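Local coordinates for peptidase M16 C-terminal domain-containing protein (Enterococcus faecalis, PDB 3D3Y) that is of unknown function but is related to the M16 zinc peptidases, contains an inactive-type M16 domain and may bind a metal ion, at residues 42-54 with 127-139. Residues are numbered along the deposited sequence; the frame is centred on the assembly and turned at random.
Sequences KRTLLSSLMETNS and FEAETFQREKENL
Knobs-into-holes packing joins helix 40-52, which lies on the six-stranded sheet of the N-terminal half, to helix 129-148 on the side away from that sheet. Helix 40-52 probably corresponds to the HxxEH zinc-motif helix of active M16 peptidases, but it lacks that motif. The axes of segments 42-52 and 129-139 come within 9.6 Å, with 128° between their N-to-C directions. Leu-45 is one knob, set among Phe-132, Glu-135, Lys-136 and Leu-139. Leu-45 CD2 meets Phe-132 CE1 at 3.6 Å, while CD1 lies against the backbone of Glu-135. In the other direction the Glu-135 side chain is the knob, among Leu-45, Ser-48, Leu-49 and Thr-52. Leu-49 divides its methyls. CD2 packs on CB of Glu-135; Leu-49 CD1 touches the Phe-132 ring at its edge and sits over the Phe-127 face, 3.9 Å from the Phe-127 centroid, a CH-pi contact. Leu-188 of helix 185-198 also packs on Leu-45 and Leu-49.

The Glu-135 chain bends at chi2 (-45°), which turns its carboxylate along the helix 40-52 surface. OE2 makes a salt bridge to Arg-134 NH2, which helps fix the carboxylate. A water links OE1 and the Glu-135 carbonyl to Ser-48 OG. Arg-134 NH2 also donates to Thr-52 OG1 (3.2 Å), near the guanidinium plane. Just past the helix end, Asn-53 ND2 donates to Thr-131 OG1 at 2.9 Å, almost straight (171°) and in the amide plane. Thr-131 OG1 in turn donates to OE1 of the N-cap residue Glu-128 at 2.7 Å.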
loop_
_atom_site.group_PDB
_atom_site.type_symbol
_atom_site.label_atom_id
_atom_site.label_comp_id
_atom_site.label_asym_id
_atom_site.label_seq_id
_atom_site.Cartn_x
_atom_site.Cartn_y
_atom_site.Cartn_z
ATOM N N LYS A 42 -10.491 5.332 -11.353
ATOM C CA LYS A 42 -10.144 5.052 -12.755
ATOM C C LYS A 42 -8.941 4.111 -12.827
ATOM O O LYS A 42 -8.971 3.109 -13.546
ATOM C CB LYS A 42 -9.833 6.356 -13.497
ATOM C CG LYS A 42 -11.097 7.153 -13.878
ATOM C CD LYS A 42 -10.712 8.454 -14.522
ATOM C CE LYS A 42 -11.956 9.268 -14.931
ATOM N NZ LYS A 42 -12.450 9.917 -13.683
ATOM N N ARG A 43 -7.887 4.425 -12.079
ATOM C CA ARG A 43 -6.709 3.549 -12.035
ATOM C C ARG A 43 -7.072 2.160 -11.533
ATOM O O ARG A 43 -6.625 1.145 -12.082
ATOM C CB ARG A 43 -5.611 4.176 -11.168
ATOM C CG ARG A 43 -5.014 5.396 -11.839
ATOM C CD ARG A 43 -4.147 6.252 -10.917
ATOM N NE ARG A 43 -2.818 5.686 -10.589
ATOM C CZ ARG A 43 -1.750 5.723 -11.386
ATOM N NH1 ARG A 43 -1.847 6.201 -12.628
ATOM N NH2 ARG A 43 -0.578 5.228 -10.960
ATOM N N THR A 44 -7.833 2.094 -10.458
ATOM C CA THR A 44 -8.271 0.782 -9.929
ATOM C C THR A 44 -9.009 -0.072 -10.957
ATOM O O THR A 44 -8.696 -1.273 -11.118
ATOM C CB THR A 44 -9.123 0.955 -8.652
ATOM O OG1 THR A 44 -8.368 1.720 -7.726
ATOM C CG2 THR A 44 -9.532 -0.385 -8.002
ATOM N N LEU A 45 -10.003 0.509 -11.616
ATOM C CA LEU A 45 -10.765 -0.243 -12.622
ATOM C C LEU A 45 -9.901 -0.599 -13.837
ATOM O O LEU A 45 -9.990 -1.708 -14.390
ATOM C CB LEU A 45 -12.009 0.544 -13.086
ATOM C CG LEU A 45 -12.914 -0.101 -14.163
ATOM C CD1 LEU A 45 -13.378 -1.544 -13.703
ATOM C CD2 LEU A 45 -14.138 0.795 -14.371
ATOM N N LEU A 46 -9.075 0.348 -14.264
ATOM C CA LEU A 46 -8.148 0.101 -15.357
ATOM C C LEU A 46 -7.247 -1.119 -15.081
ATOM O O LEU A 46 -6.951 -1.902 -15.980
ATOM C CB LEU A 46 -7.291 1.339 -15.601
ATOM C CG LEU A 46 -6.380 1.225 -16.823
ATOM C CD1 LEU A 46 -7.176 1.038 -18.161
ATOM C CD2 LEU A 46 -5.499 2.473 -16.890
ATOM N N SER A 47 -6.771 -1.256 -13.851
ATOM C CA SER A 47 -5.919 -2.393 -13.535
ATOM C C SER A 47 -6.676 -3.707 -13.787
ATOM O O SER A 47 -6.073 -4.694 -14.250
ATOM C CB SER A 47 -5.376 -2.300 -12.094
ATOM O OG SER A 47 -6.360 -2.637 -11.130
ATOM N N SER A 48 -7.987 -3.744 -13.512
ATOM C CA SER A 48 -8.757 -4.950 -13.829
ATOM C C SER A 48 -8.942 -5.128 -15.337
ATOM O O SER A 48 -8.865 -6.231 -15.838
ATOM C CB SER A 48 -10.136 -4.920 -13.194
ATOM O OG SER A 48 -10.022 -5.214 -11.822
ATOM N N LEU A 49 -9.137 -4.031 -16.054
ATOM C CA LEU A 49 -9.401 -4.111 -17.485
ATOM C C LEU A 49 -8.172 -4.608 -18.217
ATOM O O LEU A 49 -8.291 -5.495 -19.100
ATOM C CB LEU A 49 -9.861 -2.761 -18.042
ATOM C CG LEU A 49 -11.210 -2.218 -17.545
ATOM C CD1 LEU A 49 -11.408 -0.740 -17.897
ATOM C CD2 LEU A 49 -12.407 -3.028 -18.112
HETATM N N MSE A 50 -7.002 -4.081 -17.849
HETATM C CA MSE A 50 -5.788 -4.408 -18.596
HETATM C C MSE A 50 -5.266 -5.808 -18.279
HETATM O O MSE A 50 -4.508 -6.388 -19.062
HETATM C CB MSE A 50 -4.722 -3.345 -18.366
HETATM C CG MSE A 50 -5.178 -1.998 -18.962
HETATM SE SE MSE A 50 -3.806 -0.672 -18.651
HETATM C CE MSE A 50 -2.286 -1.547 -19.511
ATOM N N GLU A 51 -5.704 -6.363 -17.150
ATOM C CA GLU A 51 -5.285 -7.696 -16.709
ATOM C C GLU A 51 -6.113 -8.823 -17.341
ATOM O O GLU A 51 -5.581 -9.903 -17.624
ATOM C CB GLU A 51 -5.434 -7.762 -15.178
ATOM C CG GLU A 51 -5.034 -9.058 -14.541
ATOM C CD GLU A 51 -5.323 -9.043 -13.035
ATOM O OE1 GLU A 51 -6.512 -9.025 -12.665
ATOM O OE2 GLU A 51 -4.369 -9.009 -12.235
ATOM N N THR A 52 -7.414 -8.583 -17.525
ATOM C CA THR A 52 -8.358 -9.647 -17.858
ATOM C C THR A 52 -8.209 -10.134 -19.306
ATOM O O THR A 52 -8.330 -11.335 -19.576
ATOM C CB THR A 52 -9.796 -9.223 -17.536
ATOM O OG1 THR A 52 -10.702 -10.310 -17.787
ATOM C CG2 THR A 52 -10.232 -8.000 -18.351
ATOM N N ASN A 53 -7.959 -9.188 -20.219
ATOM C CA ASN A 53 -7.739 -9.483 -21.635
ATOM C C ASN A 53 -7.101 -8.279 -22.306
ATOM O O ASN A 53 -6.990 -7.204 -21.689
ATOM C CB ASN A 53 -9.030 -9.978 -22.348
ATOM C CG ASN A 53 -10.153 -8.946 -22.363
ATOM O OD1 ASN A 53 -9.926 -7.784 -22.692
ATOM N ND2 ASN A 53 -11.398 -9.388 -22.035
ATOM N N SER A 54 -6.662 -8.452 -23.554
ATOM C CA SER A 54 -6.097 -7.341 -24.320
ATOM C C SER A 54 -6.594 -7.459 -25.761
ATOM O O SER A 54 -7.286 -8.417 -26.103
ATOM C CB SER A 54 -4.558 -7.344 -24.243
ATOM O OG SER A 54 -4.003 -8.421 -24.990
ATOM N N PHE A 127 -13.111 0.901 -24.208
ATOM C CA PHE A 127 -12.932 -0.500 -23.873
ATOM C C PHE A 127 -14.075 -1.359 -24.409
ATOM O O PHE A 127 -15.213 -0.922 -24.469
ATOM C CB PHE A 127 -12.748 -0.708 -22.374
ATOM C CG PHE A 127 -11.334 -0.486 -21.926
ATOM C CD1 PHE A 127 -10.426 -1.545 -21.911
ATOM C CD2 PHE A 127 -10.912 0.777 -21.532
ATOM C CE1 PHE A 127 -9.108 -1.347 -21.519
ATOM C CE2 PHE A 127 -9.586 0.996 -21.108
ATOM C CZ PHE A 127 -8.674 -0.063 -21.113
ATOM N N GLU A 128 -13.750 -2.572 -24.820
ATOM C CA GLU A 128 -14.749 -3.534 -25.251
ATOM C C GLU A 128 -15.857 -3.623 -24.174
ATOM O O GLU A 128 -15.553 -3.704 -22.972
ATOM C CB GLU A 128 -14.059 -4.871 -25.474
ATOM C CG GLU A 128 -14.843 -5.857 -26.264
ATOM C CD GLU A 128 -15.800 -6.632 -25.402
ATOM O OE1 GLU A 128 -15.406 -7.063 -24.293
ATOM O OE2 GLU A 128 -16.954 -6.803 -25.837
ATOM N N ALA A 129 -17.117 -3.564 -24.617
ATOM C CA ALA A 129 -18.260 -3.353 -23.719
ATOM C C ALA A 129 -18.536 -4.523 -22.771
ATOM O O ALA A 129 -18.842 -4.328 -21.585
ATOM C CB ALA A 129 -19.517 -3.033 -24.537
ATOM N N GLU A 130 -18.452 -5.749 -23.279
ATOM C CA GLU A 130 -18.728 -6.882 -22.422
ATOM C C GLU A 130 -17.711 -6.907 -21.331
ATOM O O GLU A 130 -18.040 -7.092 -20.151
ATOM C CB GLU A 130 -18.689 -8.199 -23.189
ATOM C CG GLU A 130 -19.260 -9.364 -22.375
ATOM C CD GLU A 130 -18.333 -10.592 -22.322
ATOM O OE1 GLU A 130 -18.241 -11.312 -23.356
ATOM O OE2 GLU A 130 -17.715 -10.832 -21.226
ATOM N N THR A 131 -16.454 -6.704 -21.718
ATOM C CA THR A 131 -15.357 -6.766 -20.768
ATOM C C THR A 131 -15.505 -5.638 -19.761
ATOM O O THR A 131 -15.316 -5.847 -18.551
ATOM C CB THR A 131 -13.963 -6.633 -21.456
ATOM O OG1 THR A 131 -13.726 -7.756 -22.325
ATOM C CG2 THR A 131 -12.863 -6.551 -20.410
ATOM N N PHE A 132 -15.851 -4.448 -20.250
ATOM C CA PHE A 132 -15.962 -3.303 -19.371
ATOM C C PHE A 132 -17.056 -3.491 -18.318
ATOM O O PHE A 132 -16.862 -3.242 -17.136
ATOM C CB PHE A 132 -16.261 -1.996 -20.149
ATOM C CG PHE A 132 -16.380 -0.835 -19.232
ATOM C CD1 PHE A 132 -15.221 -0.247 -18.731
ATOM C CD2 PHE A 132 -17.641 -0.420 -18.748
ATOM C CE1 PHE A 132 -15.296 0.788 -17.819
ATOM C CE2 PHE A 132 -17.731 0.627 -17.821
ATOM C CZ PHE A 132 -16.554 1.220 -17.358
ATOM N N GLN A 133 -18.239 -3.882 -18.759
ATOM C CA GLN A 133 -19.345 -4.047 -17.826
ATOM C C GLN A 133 -19.064 -5.128 -16.775
ATOM O O GLN A 133 -19.340 -4.921 -15.586
ATOM C CB GLN A 133 -20.605 -4.350 -18.619
ATOM C CG GLN A 133 -21.811 -4.876 -17.857
ATOM C CD GLN A 133 -22.539 -5.878 -18.728
ATOM O OE1 GLN A 133 -22.036 -7.001 -18.949
ATOM N NE2 GLN A 133 -23.687 -5.473 -19.282
ATOM N N ARG A 134 -18.511 -6.265 -17.210
ATOM C CA ARG A 134 -18.103 -7.328 -16.299
ATOM C C ARG A 134 -17.136 -6.827 -15.225
ATOM O O ARG A 134 -17.347 -7.094 -14.029
ATOM C CB ARG A 134 -17.474 -8.494 -17.059
ATOM C CG ARG A 134 -16.842 -9.576 -16.128
ATOM C CD ARG A 134 -16.562 -10.910 -16.857
ATOM N NE ARG A 134 -16.104 -10.734 -18.252
ATOM C CZ ARG A 134 -14.861 -10.420 -18.628
ATOM N NH1 ARG A 134 -14.582 -10.293 -19.924
ATOM N NH2 ARG A 134 -13.896 -10.233 -17.730
ATOM N N GLU A 135 -16.083 -6.112 -15.634
ATOM C CA GLU A 135 -15.068 -5.642 -14.663
ATOM C C GLU A 135 -15.588 -4.545 -13.735
ATOM O O GLU A 135 -15.201 -4.471 -12.556
ATOM C CB GLU A 135 -13.790 -5.157 -15.368
ATOM C CG GLU A 135 -12.970 -6.270 -16.052
ATOM C CD GLU A 135 -12.808 -7.494 -15.169
ATOM O OE1 GLU A 135 -12.557 -7.338 -13.964
ATOM O OE2 GLU A 135 -12.969 -8.627 -15.669
ATOM N N LYS A 136 -16.465 -3.696 -14.268
ATOM C CA LYS A 136 -17.118 -2.663 -13.464
ATOM C C LYS A 136 -17.986 -3.324 -12.357
ATOM O O LYS A 136 -17.885 -2.959 -11.178
ATOM C CB LYS A 136 -17.963 -1.750 -14.339
ATOM C CG LYS A 136 -18.582 -0.566 -13.555
ATOM C CD LYS A 136 -19.308 0.442 -14.471
ATOM C CE LYS A 136 -19.964 1.549 -13.634
ATOM N NZ LYS A 136 -20.645 2.588 -14.522
ATOM N N GLU A 137 -18.830 -4.272 -12.761
ATOM C CA GLU A 137 -19.634 -5.070 -11.837
ATOM C C GLU A 137 -18.753 -5.799 -10.807
ATOM O O GLU A 137 -19.115 -5.818 -9.629
ATOM C CB GLU A 137 -20.477 -6.089 -12.610
ATOM C CG GLU A 137 -21.631 -5.484 -13.398
ATOM C CD GLU A 137 -22.338 -6.480 -14.331
ATOM O OE1 GLU A 137 -21.883 -7.641 -14.485
ATOM O OE2 GLU A 137 -23.349 -6.078 -14.936
ATOM N N ASN A 138 -17.616 -6.377 -11.240
ATOM C CA ASN A 138 -16.678 -7.066 -10.329
ATOM C C ASN A 138 -16.082 -6.118 -9.301
ATOM O O ASN A 138 -16.013 -6.450 -8.123
ATOM C CB ASN A 138 -15.506 -7.751 -11.061
ATOM C CG ASN A 138 -15.940 -8.985 -11.848
ATOM O OD1 ASN A 138 -17.083 -9.411 -11.749
ATOM N ND2 ASN A 138 -15.029 -9.539 -12.650
ATOM N N LEU A 139 -15.685 -4.925 -9.747
ATOM C CA LEU A 139 -15.118 -3.960 -8.838
ATOM C C LEU A 139 -16.162 -3.454 -7.857
ATOM O O LEU A 139 -15.880 -3.295 -6.695
ATOM C CB LEU A 139 -14.400 -2.813 -9.579
ATOM C CG LEU A 139 -13.755 -1.762 -8.661
ATOM C CD1 LEU A 139 -12.661 -2.359 -7.744
ATOM C CD2 LEU A 139 -13.191 -0.565 -9.446
HETATM O O HOH W 1 -12.717 -5.328 -11.614
HETATM O O HOH W 2 -11.726 -11.409 -20.574
#